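Local coordinates for OxyA protein (Actinoplanes teichomyceticus, PDB 5HH3) that probably acts as a haem-dependent cytochrome P450 peptide cyclase that forms phenolic cross-links during glycopeptide antibiotic biosynthesis, at residues Glu18-Asp23 against Thr311-Ala316; Thr58-Ile63 against Asn318-Pro323; Ala132-Gly137 against His367-Leu372. All coordinates share one frame; numbering follows the deposited sequence.

Interaction 1. Residues Glu18-Asp23 against Thr311-Ala316; sequences ELHRRD and TCSLLA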
ATOM      1  N   GLU B  18      -5.978   4.709   9.131  1.00 33.85           N
ATOM      2  CA  GLU B  18      -5.776   5.183  10.505  1.00 37.62           C
ATOM      3  C   GLU B  18      -6.893   6.106  10.998  1.00 34.19           C
ATOM      4  O   GLU B  18      -7.282   6.005  12.141  1.00 31.99           O
ATOM      5  CB  GLU B  18      -4.449   5.944  10.678  1.00 41.79           C
ATOM      6  CG  GLU B  18      -3.204   5.099  10.802  1.00 48.59           C
ATOM      7  CD  GLU B  18      -3.147   4.250  12.076  1.00 53.09           C
ATOM      8  OE1 GLU B  18      -2.323   4.567  12.968  1.00 59.61           O
ATOM      9  OE2 GLU B  18      -3.893   3.246  12.166  1.00 53.64           O
ATOM     10  N   LEU B  19      -7.379   6.984  10.125  1.00 30.04           N
ATOM     11  CA  LEU B  19      -8.467   7.908  10.451  1.00 29.57           C
ATOM     12  C   LEU B  19      -9.823   7.239  10.637  1.00 29.15           C
ATOM     13  O   LEU B  19     -10.715   7.840  11.206  1.00 29.27           O
ATOM     14  CB  LEU B  19      -8.580   9.008   9.375  1.00 28.35           C
ATOM     15  CG  LEU B  19      -7.400   9.982   9.355  1.00 28.93           C
ATOM     16  CD1 LEU B  19      -7.431  10.910   8.161  1.00 29.03           C
ATOM     17  CD2 LEU B  19      -7.341  10.795  10.629  1.00 30.37           C
ATOM     18  N   HIS B  20      -9.979   6.012  10.157  1.00 28.31           N
ATOM     19  CA  HIS B  20     -11.248   5.302  10.211  1.00 28.99           C
ATOM     20  C   HIS B  20     -11.265   4.090  11.130  1.00 30.10           C
ATOM     21  O   HIS B  20     -12.112   3.223  10.985  1.00 29.85           O
ATOM     22  CB  HIS B  20     -11.688   4.951   8.784  1.00 27.52           C
ATOM     23  CG  HIS B  20     -12.084   6.153   8.014  1.00 27.02           C
ATOM     24  ND1 HIS B  20     -11.169   6.936   7.351  1.00 28.17           N
ATOM     25  CD2 HIS B  20     -13.263   6.807   7.938  1.00 27.07           C
ATOM     26  CE1 HIS B  20     -11.784   7.978   6.821  1.00 26.79           C
ATOM     27  NE2 HIS B  20     -13.055   7.927   7.174  1.00 26.51           N
ATOM     28  N   ARG B  21     -10.338   4.059  12.073  1.00 32.56           N
ATOM     29  CA  ARG B  21     -10.470   3.228  13.276  1.00 35.75           C
ATOM     30  C   ARG B  21     -11.650   3.771  14.086  1.00 35.51           C
ATOM     31  O   ARG B  21     -12.200   4.819  13.746  1.00 36.64           O
ATOM     32  CB  ARG B  21      -9.182   3.278  14.094  1.00 39.15           C
ATOM     33  CG  ARG B  21      -7.992   2.666  13.378  1.00 42.07           C
ATOM     34  CD  ARG B  21      -6.804   2.563  14.307  1.00 48.17           C
ATOM     35  NE  ARG B  21      -5.635   1.965  13.650  1.00 53.94           N
ATOM     36  CZ  ARG B  21      -5.473   0.663  13.362  1.00 58.08           C
ATOM     37  NH1 ARG B  21      -6.406  -0.250  13.661  1.00 57.15           N
ATOM     38  NH2 ARG B  21      -4.345   0.266  12.761  1.00 60.01           N
ATOM     39  N   ARG B  22     -12.057   3.064  15.130  1.00 35.60           N
ATOM     40  CA  ARG B  22     -13.259   3.425  15.881  1.00 36.39           C
ATOM     41  C   ARG B  22     -12.982   3.358  17.372  1.00 36.59           C
ATOM     42  O   ARG B  22     -12.212   2.516  17.824  1.00 37.48           O
ATOM     43  CB  ARG B  22     -14.430   2.487  15.555  1.00 36.03           C
ATOM     44  CG  ARG B  22     -14.731   2.315  14.076  1.00 36.89           C
ATOM     45  CD  ARG B  22     -15.452   3.510  13.485  1.00 35.23           C
ATOM     46  NE  ARG B  22     -16.863   3.585  13.850  1.00 35.08           N
ATOM     47  CZ  ARG B  22     -17.897   3.125  13.142  1.00 33.72           C
ATOM     48  NH1 ARG B  22     -17.737   2.477  11.987  1.00 33.49           N
ATOM     49  NH2 ARG B  22     -19.124   3.315  13.610  1.00 34.51           N
ATOM     50  N   ASP B  23     -13.611   4.253  18.120  1.00 36.35           N
ATOM     51  CA  ASP B  23     -13.619   4.186  19.578  1.00 39.34           C
ATOM     52  C   ASP B  23     -14.987   3.628  19.947  1.00 38.15           C
ATOM     53  O   ASP B  23     -15.983   4.371  20.015  1.00 36.26           O
ATOM     54  CB  ASP B  23     -13.397   5.561  20.191  1.00 41.60           C
ATOM     55  CG  ASP B  23     -13.421   5.534  21.714  1.00 45.87           C
ATOM     56  OD1 ASP B  23     -13.461   4.439  22.331  1.00 48.13           O
ATOM     57  OD2 ASP B  23     -13.400   6.621  22.308  1.00 50.58           O
ATOM     58  N   THR B 311     -10.717  10.566  -1.220  1.00 24.43           N
ATOM     59  CA  THR B 311     -11.306   9.454  -0.493  1.00 24.16           C
ATOM     60  C   THR B 311     -12.470  10.027   0.285  1.00 24.65           C
ATOM     61  O   THR B 311     -12.311  11.069   0.957  1.00 24.87           O
ATOM     62  CB  THR B 311     -10.267   8.862   0.467  1.00 25.35           C
ATOM     63  OG1 THR B 311      -9.124   8.433  -0.287  1.00 26.60           O
ATOM     64  CG2 THR B 311     -10.848   7.698   1.279  1.00 26.02           C
ATOM     65  N   CYS B 312     -13.638   9.400   0.179  1.00 24.51           N
ATOM     66  CA  CYS B 312     -14.832   9.903   0.852  1.00 25.62           C
ATOM     67  C   CYS B 312     -15.079   9.157   2.167  1.00 25.73           C
ATOM     68  O   CYS B 312     -15.103   7.917   2.175  1.00 24.48           O
ATOM     69  CB  CYS B 312     -16.053   9.793  -0.043  1.00 26.78           C
ATOM     70  SG  CYS B 312     -15.919  10.737  -1.571  1.00 29.10           S
ATOM     71  N   SER B 313     -15.241   9.920   3.264  1.00 24.50           N
ATOM     72  CA  SER B 313     -15.556   9.374   4.569  1.00 24.30           C
ATOM     73  C   SER B 313     -17.085   9.279   4.767  1.00 25.37           C
ATOM     74  O   SER B 313     -17.772  10.241   5.181  1.00 24.84           O
ATOM     75  CB  SER B 313     -14.919  10.210   5.673  1.00 24.72           C
ATOM     76  OG  SER B 313     -15.159   9.653   6.950  1.00 24.25           O
ATOM     77  N   LEU B 314     -17.594   8.083   4.504  1.00 24.81           N
ATOM     78  CA  LEU B 314     -18.977   7.733   4.759  1.00 24.63           C
ATOM     79  C   LEU B 314     -19.280   7.786   6.252  1.00 25.20           C
ATOM     80  O   LEU B 314     -20.365   8.210   6.642  1.00 25.53           O
ATOM     81  CB  LEU B 314     -19.306   6.353   4.191  1.00 24.60           C
ATOM     82  CG  LEU B 314     -18.993   6.077   2.717  1.00 24.14           C
ATOM     83  CD1 LEU B 314     -19.452   4.678   2.303  1.00 24.42           C
ATOM     84  CD2 LEU B 314     -19.644   7.132   1.843  1.00 25.08           C
ATOM     85  N   LEU B 315     -18.323   7.382   7.083  1.00 25.27           N
ATOM     86  CA  LEU B 315     -18.454   7.533   8.539  1.00 24.89           C
ATOM     87  C   LEU B 315     -18.675   9.015   8.908  1.00 25.73           C
ATOM     88  O   LEU B 315     -19.659   9.339   9.608  1.00 24.53           O
ATOM     89  CB  LEU B 315     -17.225   6.964   9.246  1.00 25.60           C
ATOM     90  CG  LEU B 315     -17.197   7.009  10.784  1.00 26.10           C
ATOM     91  CD1 LEU B 315     -18.342   6.237  11.356  1.00 26.88           C
ATOM     92  CD2 LEU B 315     -15.902   6.448  11.321  1.00 27.13           C
ATOM     93  N   ALA B 316     -17.827   9.906   8.374  1.00 25.51           N
ATOM     94  CA  ALA B 316     -17.967  11.337   8.627  1.00 27.41           C
ATOM     95  C   ALA B 316     -19.330  11.872   8.189  1.00 28.65           C
ATOM     96  O   ALA B 316     -19.963  12.606   8.937  1.00 30.22           O
ATOM     97  CB  ALA B 316     -16.839  12.146   7.990  1.00 27.04           C
TER

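Interaction 2. Residues Thr58-Ile63 against Asn318-Pro323; sequences TGYDEI and NRRNFP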
ATOM      1  N   THR B  58     -15.256  14.830   3.819  1.00 27.35           N
ATOM      2  CA  THR B  58     -16.052  14.496   4.990  1.00 27.83           C
ATOM      3  C   THR B  58     -17.459  15.111   4.982  1.00 28.65           C
ATOM      4  O   THR B  58     -18.326  14.618   5.711  1.00 28.46           O
ATOM      5  CB  THR B  58     -15.345  14.942   6.305  1.00 28.61           C
ATOM      6  OG1 THR B  58     -15.083  16.349   6.274  1.00 29.25           O
ATOM      7  CG2 THR B  58     -14.028  14.217   6.517  1.00 28.72           C
ATOM      8  N   GLY B  59     -17.662  16.196   4.221  1.00 28.15           N
ATOM      9  CA  GLY B  59     -18.953  16.868   4.121  1.00 29.92           C
ATOM     10  C   GLY B  59     -19.940  16.045   3.312  1.00 30.01           C
ATOM     11  O   GLY B  59     -19.589  15.491   2.258  1.00 27.41           O
ATOM     12  N   TYR B  60     -21.167  15.965   3.818  1.00 30.56           N
ATOM     13  CA  TYR B  60     -22.242  15.146   3.214  1.00 31.65           C
ATOM     14  C   TYR B  60     -22.499  15.493   1.745  1.00 31.05           C
ATOM     15  O   TYR B  60     -22.491  14.616   0.862  1.00 29.09           O
ATOM     16  CB  TYR B  60     -23.557  15.316   4.008  1.00 33.49           C
ATOM     17  CG  TYR B  60     -24.557  14.211   3.810  1.00 34.93           C
ATOM     18  CD1 TYR B  60     -25.515  14.250   2.785  1.00 36.75           C
ATOM     19  CD2 TYR B  60     -24.578  13.129   4.674  1.00 36.57           C
ATOM     20  CE1 TYR B  60     -26.434  13.205   2.616  1.00 36.86           C
ATOM     21  CE2 TYR B  60     -25.488  12.095   4.525  1.00 36.33           C
ATOM     22  CZ  TYR B  60     -26.416  12.139   3.507  1.00 36.50           C
ATOM     23  OH  TYR B  60     -27.299  11.077   3.428  1.00 38.52           O
ATOM     24  N   ASP B  61     -22.722  16.769   1.481  1.00 31.90           N
ATOM     25  CA  ASP B  61     -23.034  17.205   0.127  1.00 35.06           C
ATOM     26  C   ASP B  61     -21.817  17.149  -0.788  1.00 32.68           C
ATOM     27  O   ASP B  61     -21.959  16.866  -1.965  1.00 32.04           O
ATOM     28  CB  ASP B  61     -23.631  18.612   0.117  1.00 38.51           C
ATOM     29  CG  ASP B  61     -24.988  18.669   0.785  1.00 41.38           C
ATOM     30  OD1 ASP B  61     -25.755  17.685   0.746  1.00 44.25           O
ATOM     31  OD2 ASP B  61     -25.289  19.719   1.346  1.00 46.28           O
ATOM     32  N   GLU B  62     -20.642  17.414  -0.235  1.00 30.50           N
ATOM     33  CA  GLU B  62     -19.415  17.366  -1.006  1.00 30.83           C
ATOM     34  C   GLU B  62     -19.089  15.913  -1.407  1.00 28.66           C
ATOM     35  O   GLU B  62     -18.594  15.655  -2.499  1.00 26.41           O
ATOM     36  CB  GLU B  62     -18.256  18.001  -0.228  1.00 31.53           C
ATOM     37  CG  GLU B  62     -18.377  19.531  -0.077  1.00 33.70           C
ATOM     38  CD  GLU B  62     -19.375  19.985   0.982  1.00 35.44           C
ATOM     39  OE1 GLU B  62     -19.896  19.163   1.773  1.00 34.83           O
ATOM     40  OE2 GLU B  62     -19.644  21.191   1.030  1.00 38.59           O
ATOM     41  N   ILE B  63     -19.370  14.970  -0.516  1.00 27.46           N
ATOM     42  CA  ILE B  63     -19.195  13.549  -0.840  1.00 26.93           C
ATOM     43  C   ILE B  63     -20.174  13.149  -1.967  1.00 27.53           C
ATOM     44  O   ILE B  63     -19.786  12.449  -2.891  1.00 26.56           O
ATOM     45  CB  ILE B  63     -19.370  12.641   0.385  1.00 26.37           C
ATOM     46  CG1 ILE B  63     -18.157  12.787   1.307  1.00 26.47           C
ATOM     47  CG2 ILE B  63     -19.551  11.180  -0.036  1.00 25.61           C
ATOM     48  CD1 ILE B  63     -18.378  12.204   2.698  1.00 26.59           C
ATOM     49  N   ASN B 318     -22.221  10.182   7.756  1.00 27.15           N
ATOM     50  CA  ASN B 318     -23.302   9.537   8.494  1.00 28.09           C
ATOM     51  C   ASN B 318     -23.365   9.969   9.957  1.00 29.29           C
ATOM     52  O   ASN B 318     -24.459   9.990  10.554  1.00 30.18           O
ATOM     53  CB  ASN B 318     -23.168   8.021   8.398  1.00 27.22           C
ATOM     54  CG  ASN B 318     -23.386   7.513   6.986  1.00 27.59           C
ATOM     55  OD1 ASN B 318     -23.791   8.267   6.096  1.00 28.89           O
ATOM     56  ND2 ASN B 318     -23.146   6.231   6.774  1.00 27.67           N
ATOM     57  N   ARG B 319     -22.192  10.295  10.508  1.00 27.96           N
ATOM     58  CA  ARG B 319     -22.041  10.715  11.883  1.00 29.63           C
ATOM     59  C   ARG B 319     -21.642  12.210  11.975  1.00 30.68           C
ATOM     60  O   ARG B 319     -20.941  12.616  12.897  1.00 30.06           O
ATOM     61  CB  ARG B 319     -21.007   9.813  12.554  1.00 29.91           C
ATOM     62  CG  ARG B 319     -21.315   8.306  12.455  1.00 29.76           C
ATOM     63  CD  ARG B 319     -22.619   7.928  13.145  1.00 31.29           C
ATOM     64  NE  ARG B 319     -22.468   8.280  14.550  1.00 33.08           N
ATOM     65  CZ  ARG B 319     -21.810   7.557  15.452  1.00 33.93           C
ATOM     66  NH1 ARG B 319     -21.338   6.345  15.170  1.00 32.93           N
ATOM     67  NH2 ARG B 319     -21.669   8.050  16.675  1.00 35.94           N
ATOM     68  N   ARG B 320     -22.153  13.022  11.046  1.00 31.30           N
ATOM     69  CA  ARG B 320     -21.681  14.399  10.861  1.00 33.81           C
ATOM     70  C   ARG B 320     -21.921  15.303  12.066  1.00 34.46           C
ATOM     71  O   ARG B 320     -21.172  16.268  12.269  1.00 36.44           O
ATOM     72  CB  ARG B 320     -22.298  15.025   9.615  1.00 35.27           C
ATOM     73  CG  ARG B 320     -23.787  15.345   9.713  1.00 39.06           C
ATOM     74  CD  ARG B 320     -24.293  15.799   8.347  1.00 42.02           C
ATOM     75  NE  ARG B 320     -25.726  15.604   8.139  1.00 45.49           N
ATOM     76  CZ  ARG B 320     -26.334  14.419   8.011  1.00 48.64           C
ATOM     77  NH1 ARG B 320     -25.666  13.261   8.122  1.00 51.06           N
ATOM     78  NH2 ARG B 320     -27.643  14.376   7.786  1.00 50.43           N
ATOM     79  N   ASN B 321     -22.943  15.004  12.853  1.00 34.88           N
ATOM     80  CA  ASN B 321     -23.245  15.794  14.062  1.00 36.62           C
ATOM     81  C   ASN B 321     -22.617  15.247  15.363  1.00 36.57           C
ATOM     82  O   ASN B 321     -22.851  15.805  16.407  1.00 37.98           O
ATOM     83  CB  ASN B 321     -24.769  15.973  14.204  1.00 37.53           C
ATOM     84  CG  ASN B 321     -25.366  16.797  13.071  1.00 38.59           C
ATOM     85  OD1 ASN B 321     -24.816  17.814  12.677  1.00 38.88           O
ATOM     86  ND2 ASN B 321     -26.480  16.347  12.533  1.00 40.20           N
ATOM     87  N   PHE B 322     -21.808  14.193  15.295  1.00 35.89           N
ATOM     88  CA  PHE B 322     -21.050  13.702  16.465  1.00 37.25           C
ATOM     89  C   PHE B 322     -20.165  14.837  17.004  1.00 38.66           C
ATOM     90  O   PHE B 322     -19.559  15.506  16.209  1.00 37.40           O
ATOM     91  CB  PHE B 322     -20.152  12.520  16.044  1.00 37.55           C
ATOM     92  CG  PHE B 322     -19.442  11.855  17.193  1.00 39.18           C
ATOM     93  CD1 PHE B 322     -20.153  11.072  18.103  1.00 40.38           C
ATOM     94  CD2 PHE B 322     -18.078  12.034  17.392  1.00 40.81           C
ATOM     95  CE1 PHE B 322     -19.514  10.475  19.181  1.00 42.07           C
ATOM     96  CE2 PHE B 322     -17.435  11.430  18.477  1.00 41.39           C
ATOM     97  CZ  PHE B 322     -18.150  10.654  19.362  1.00 42.22           C
ATOM     98  N   PRO B 323     -20.080  15.099  18.311  1.00 42.32           N
ATOM     99  CA  PRO B 323     -20.658  14.330  19.423  1.00 43.57           C
ATOM    100  C   PRO B 323     -21.964  14.886  20.006  1.00 45.83           C
ATOM    101  O   PRO B 323     -22.332  14.552  21.133  1.00 45.30           O
ATOM    102  CB  PRO B 323     -19.560  14.444  20.466  1.00 45.07           C
ATOM    103  CG  PRO B 323     -19.096  15.850  20.295  1.00 45.48           C
ATOM    104  CD  PRO B 323     -19.108  16.093  18.801  1.00 43.72           C
TER

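Interaction 3. Residues Ala132-Gly137 against His367-Leu372; sequences AIEALG and HRFPTL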
ATOM      1  N   ALA B 132     -28.946 -23.070  16.476  1.00 42.46           N
ATOM      2  CA  ALA B 132     -27.581 -23.566  16.731  1.00 43.28           C
ATOM      3  C   ALA B 132     -26.880 -22.821  17.889  1.00 42.71           C
ATOM      4  O   ALA B 132     -26.166 -23.428  18.671  1.00 42.73           O
ATOM      5  CB  ALA B 132     -26.730 -23.467  15.467  1.00 42.86           C
ATOM      6  N   ILE B 133     -27.074 -21.508  17.973  1.00 41.95           N
ATOM      7  CA  ILE B 133     -26.523 -20.696  19.076  1.00 42.21           C
ATOM      8  C   ILE B 133     -27.145 -21.154  20.390  1.00 44.16           C
ATOM      9  O   ILE B 133     -26.438 -21.404  21.363  1.00 45.00           O
ATOM     10  CB  ILE B 133     -26.775 -19.171  18.864  1.00 40.66           C
ATOM     11  CG1 ILE B 133     -25.913 -18.646  17.714  1.00 39.18           C
ATOM     12  CG2 ILE B 133     -26.479 -18.381  20.140  1.00 41.07           C
ATOM     13  CD1 ILE B 133     -26.343 -17.295  17.180  1.00 37.60           C
ATOM     14  N   GLU B 134     -28.466 -21.290  20.398  1.00 45.63           N
ATOM     15  CA  GLU B 134     -29.186 -21.744  21.598  1.00 48.50           C
ATOM     16  C   GLU B 134     -28.706 -23.133  22.054  1.00 48.91           C
ATOM     17  O   GLU B 134     -28.442 -23.340  23.241  1.00 49.78           O
ATOM     18  CB  GLU B 134     -30.709 -21.708  21.383  1.00 50.65           C
ATOM     19  CG  GLU B 134     -31.510 -21.762  22.680  1.00 54.82           C
ATOM     20  CD  GLU B 134     -32.973 -21.343  22.548  1.00 57.07           C
ATOM     21  OE1 GLU B 134     -33.519 -21.211  21.428  1.00 57.71           O
ATOM     22  OE2 GLU B 134     -33.594 -21.151  23.611  1.00 62.19           O
ATOM     23  N   ALA B 135     -28.529 -24.054  21.111  1.00 47.75           N
ATOM     24  CA  ALA B 135     -28.026 -25.390  21.439  1.00 49.10           C
ATOM     25  C   ALA B 135     -26.588 -25.412  21.966  1.00 49.23           C
ATOM     26  O   ALA B 135     -26.247 -26.305  22.742  1.00 50.37           O
ATOM     27  CB  ALA B 135     -28.176 -26.339  20.250  1.00 49.43           C
ATOM     28  N   LEU B 136     -25.744 -24.459  21.564  1.00 47.90           N
ATOM     29  CA  LEU B 136     -24.382 -24.359  22.128  1.00 49.02           C
ATOM     30  C   LEU B 136     -24.390 -23.942  23.594  1.00 49.97           C
ATOM     31  O   LEU B 136     -23.612 -24.462  24.389  1.00 51.51           O
ATOM     32  CB  LEU B 136     -23.499 -23.382  21.345  1.00 48.05           C
ATOM     33  CG  LEU B 136     -23.080 -23.860  19.962  1.00 47.94           C
ATOM     34  CD1 LEU B 136     -22.688 -22.668  19.121  1.00 46.47           C
ATOM     35  CD2 LEU B 136     -21.959 -24.889  20.043  1.00 49.85           C
ATOM     36  N   GLY B 137     -25.272 -23.008  23.935  1.00 49.45           N
ATOM     37  CA  GLY B 137     -25.393 -22.500  25.301  1.00 50.46           C
ATOM     38  C   GLY B 137     -24.416 -21.364  25.512  1.00 50.03           C
ATOM     39  O   GLY B 137     -23.343 -21.345  24.917  1.00 49.43           O
ATOM     40  N   HIS B 367     -36.182 -10.976  19.162  1.00 44.86           N
ATOM     41  CA  HIS B 367     -37.231 -11.887  19.625  1.00 47.41           C
ATOM     42  C   HIS B 367     -36.715 -13.143  20.314  1.00 48.39           C
ATOM     43  O   HIS B 367     -37.335 -13.617  21.275  1.00 49.65           O
ATOM     44  CB  HIS B 367     -38.177 -12.309  18.486  1.00 48.03           C
ATOM     45  CG  HIS B 367     -39.220 -11.288  18.175  1.00 49.81           C
ATOM     46  ND1 HIS B 367     -39.083 -10.367  17.154  1.00 49.05           N
ATOM     47  CD2 HIS B 367     -40.403 -11.018  18.771  1.00 51.71           C
ATOM     48  CE1 HIS B 367     -40.142  -9.580  17.131  1.00 49.91           C
ATOM     49  NE2 HIS B 367     -40.958  -9.954  18.103  1.00 52.30           N
ATOM     50  N   ARG B 368     -35.618 -13.712  19.821  1.00 46.77           N
ATOM     51  CA  ARG B 368     -35.131 -14.965  20.398  1.00 47.34           C
ATOM     52  C   ARG B 368     -34.449 -14.743  21.749  1.00 47.80           C
ATOM     53  O   ARG B 368     -34.613 -15.540  22.663  1.00 48.81           O
ATOM     54  CB  ARG B 368     -34.168 -15.685  19.451  1.00 45.89           C
ATOM     55  CG  ARG B 368     -33.671 -17.030  19.967  1.00 47.29           C
ATOM     56  CD  ARG B 368     -34.797 -18.056  20.068  1.00 48.60           C
ATOM     57  NE  ARG B 368     -35.173 -18.451  18.717  1.00 48.30           N
ATOM     58  CZ  ARG B 368     -34.683 -19.498  18.056  1.00 48.89           C
ATOM     59  NH1 ARG B 368     -35.083 -19.715  16.812  1.00 49.68           N
ATOM     60  NH2 ARG B 368     -33.807 -20.336  18.606  1.00 49.54           N
ATOM     61  N   PHE B 369     -33.656 -13.684  21.848  1.00 46.96           N
ATOM     62  CA  PHE B 369     -32.857 -13.431  23.025  1.00 48.19           C
ATOM     63  C   PHE B 369     -33.109 -12.011  23.510  1.00 47.42           C
ATOM     64  O   PHE B 369     -32.241 -11.166  23.394  1.00 46.07           O
ATOM     65  CB  PHE B 369     -31.362 -13.642  22.708  1.00 48.14           C
ATOM     66  CG  PHE B 369     -31.004 -15.061  22.304  1.00 49.36           C
ATOM     67  CD1 PHE B 369     -31.382 -16.144  23.086  1.00 51.43           C
ATOM     68  CD2 PHE B 369     -30.253 -15.306  21.146  1.00 48.77           C
ATOM     69  CE1 PHE B 369     -31.048 -17.445  22.717  1.00 52.49           C
ATOM     70  CE2 PHE B 369     -29.906 -16.596  20.782  1.00 49.48           C
ATOM     71  CZ  PHE B 369     -30.303 -17.667  21.565  1.00 51.26           C
ATOM     72  N   PRO B 370     -34.306 -11.743  24.074  1.00 48.13           N
ATOM     73  CA  PRO B 370     -34.549 -10.409  24.654  1.00 48.42           C
ATOM     74  C   PRO B 370     -33.662 -10.048  25.857  1.00 49.06           C
ATOM     75  O   PRO B 370     -33.577  -8.873  26.200  1.00 50.17           O
ATOM     76  CB  PRO B 370     -36.031 -10.473  25.069  1.00 50.02           C
ATOM     77  CG  PRO B 370     -36.329 -11.921  25.193  1.00 50.76           C
ATOM     78  CD  PRO B 370     -35.534 -12.561  24.092  1.00 49.13           C
ATOM     79  N   THR B 371     -33.028 -11.050  26.481  1.00 49.31           N
ATOM     80  CA  THR B 371     -32.078 -10.872  27.587  1.00 50.32           C
ATOM     81  C   THR B 371     -30.604 -10.825  27.140  1.00 49.15           C
ATOM     82  O   THR B 371     -29.692 -10.894  27.983  1.00 49.68           O
ATOM     83  CB  THR B 371     -32.229 -12.031  28.595  1.00 52.47           C
ATOM     84  OG1 THR B 371     -32.164 -13.273  27.877  1.00 52.75           O
ATOM     85  CG2 THR B 371     -33.566 -11.945  29.324  1.00 53.82           C
ATOM     86  N   LEU B 372     -30.360 -10.703  25.830  1.00 46.84           N
ATOM     87  CA  LEU B 372     -29.000 -10.697  25.289  1.00 45.51           C
ATOM     88  C   LEU B 372     -28.125  -9.664  26.009  1.00 45.45           C
ATOM     89  O   LEU B 372     -28.546  -8.530  26.191  1.00 44.97           O
ATOM     90  CB  LEU B 372     -29.029 -10.372  23.786  1.00 44.69           C
ATOM     91  CG  LEU B 372     -27.749 -10.624  23.000  1.00 43.87           C
ATOM     92  CD1 LEU B 372     -27.584 -12.127  22.808  1.00 44.28           C
ATOM     93  CD2 LEU B 372     -27.814  -9.908  21.663  1.00 43.03           C
TER

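Interaction 1. Residues Glu18-Asp23 against Thr311-Ala316
The guanidinium of Arg-22 carries Leu-315 on one face, with the CD1 methyl over the centre of the group and 3.6 Å from CZ. The imidazole of His-20 is met at its edge instead: Ser-313 OG and CB approach close to the ring plane at NE2, and Leu-315 CB lies near CD2 at 4.2 Å. His-20 NE2 and Ser-313 OG are 2.7 Å apart, a short and fairly straight hydrogen bond (163°), while ND1 at the other side of the ring is bonded to Ala-16 O, fixing the ring rotation. Ser-313 is the N-cap of helix 314-318, the K' helix of the cytochrome P450 fold, which follows directly on strand 309-312 of the mixed sheet. Ser-313 OG accepts from Ala-316 N at 3.0 Å, the capping bond, in addition to its bond with the histidine, so one buried hydroxyl serves both. In Arg-22 the bend at chi2 (-76°) brings CD to 3.7 Å from Leu-315 CD2, and the bend at chi3 (-75°) lays the guanidinium against the CD1 methyl. Beyond this apolar contact the guanidinium is held by Leu-282 O and Phe-25 O through NH2 and by a salt bridge from NH1 to Glu-286.

Interaction 2. Residues Thr58-Ile63 against Asn318-Pro323
Tyr-60 and Arg-320 make the closest approach here, the ring atom CD2 lying 3.6 Å from NH1 and the neighbouring CE2 3.8 Å from the same nitrogen. Seen from the arginine, CD2 sits over one face of the guanidinium but is displaced toward its rim. The two planes are inclined by 46°, so the groups pack obliquely and do not form a parallel stack. A second, looser contact brings Tyr-60 CE2 within 4.5 Å of Asn-318 OD1.

Arg-320 sends CG between its backbone N and carbonyl carbon (chi1 71°), and from there the chain runs extended to NE, carrying the guanidinium out to the tyrosine. NH1 is tethered by a hydrogen bond to Ala-317 O, which fixes the end of the side chain beside the ring. Tyr-60 also rests on Ala-317. The amide of Asn-318 is held at both ends, OD1 by Leu-339 N and ND2 by Thr-283 OG1. Further out, a type I turn closed by Phe-322 N to Arg-319 O at 3.0 Å leads the chain away from helix 314-318, while Gly-59 occupies the N-cap position of helix 60-68, and its O accepts from Ile-63 N.

Asn-318 O accepts from Arg-280 NH1, and the sequence around Arg-280 fits the arginine of the ExxR motif in the K helix. The contact sets the start of the B helix, 60-68, against the point where the K' helix passes into the long loop that leads to the haem-ligating cysteine in the cytochrome P450 fold.

Interaction 3. Residues Ala132-Gly137 against His367-Leu372
Two helices of the cytochrome P450 helical core, D (112-136) and L (351-368), come together here at their C-terminal ends. Glu-134 and Arg-368 join across the gap in a salt bridge, NH2 donating to OE1 at 3.0 Å with an N-H...O angle of 139°. The nitrogen arrives nearly in line with the C-O bond of the carboxylate, whereas the oxygen is tilted 25° out of the guanidinium plane. Glu-134 reaches across to helix 351-368 on a chain extended beyond CG. Arg-368 bends at chi2 and chi3 (66° for chi2), which turns its end toward the carboxylate; the two side chains cross at about a right angle.

Next to this ion pair lies Phe-369, the first residue to leave helix 351-368. Its CZ points at Glu-134 CB, 4.1 Å off near the plane of the ring, and its CE2 meets Ile-133 CG2 obliquely at 3.9 Å. Arg-368 CG lies 3.6 Å above one face of the same ring, over its centre. The phenyl ring also stacks with Trp-397, and Ile-133 continues the apolar layer toward Phe-142 and Phe-146 of helix 142-159.

Arg-368 NH2 is shared with Asp-131 and NH1 is bonded to Gln-127, so helix 112-136 grips the guanidinium at three residues. Two carboxylates close to one arginine would be expected to stabilise its positive charge, and the polar grip stands beside an apolar join made by Ile-133 and Phe-369.

From the N terminus, the first partners of interactions 1, 2 and 3 come in order, at 18-23, 58-63 and 132-137, and their second partners follow in the same order, at 311-316, 318-323 and 367-372. Each contact closes a loop of more than 200 residues, and because the segments alternate all three loops cross, none enclosing another. Interactions 1 and 2 lie side by side, their centres about 11 Å apart, and pack directly: Ile-63 CD1 is 3.2 Å from Ser-313 O. Together they tie the N-terminal region and helix 60-68 to helix 314-318 and its two ends. Interaction 3, centred more than 30 Å from both, joins the ends of two core helices.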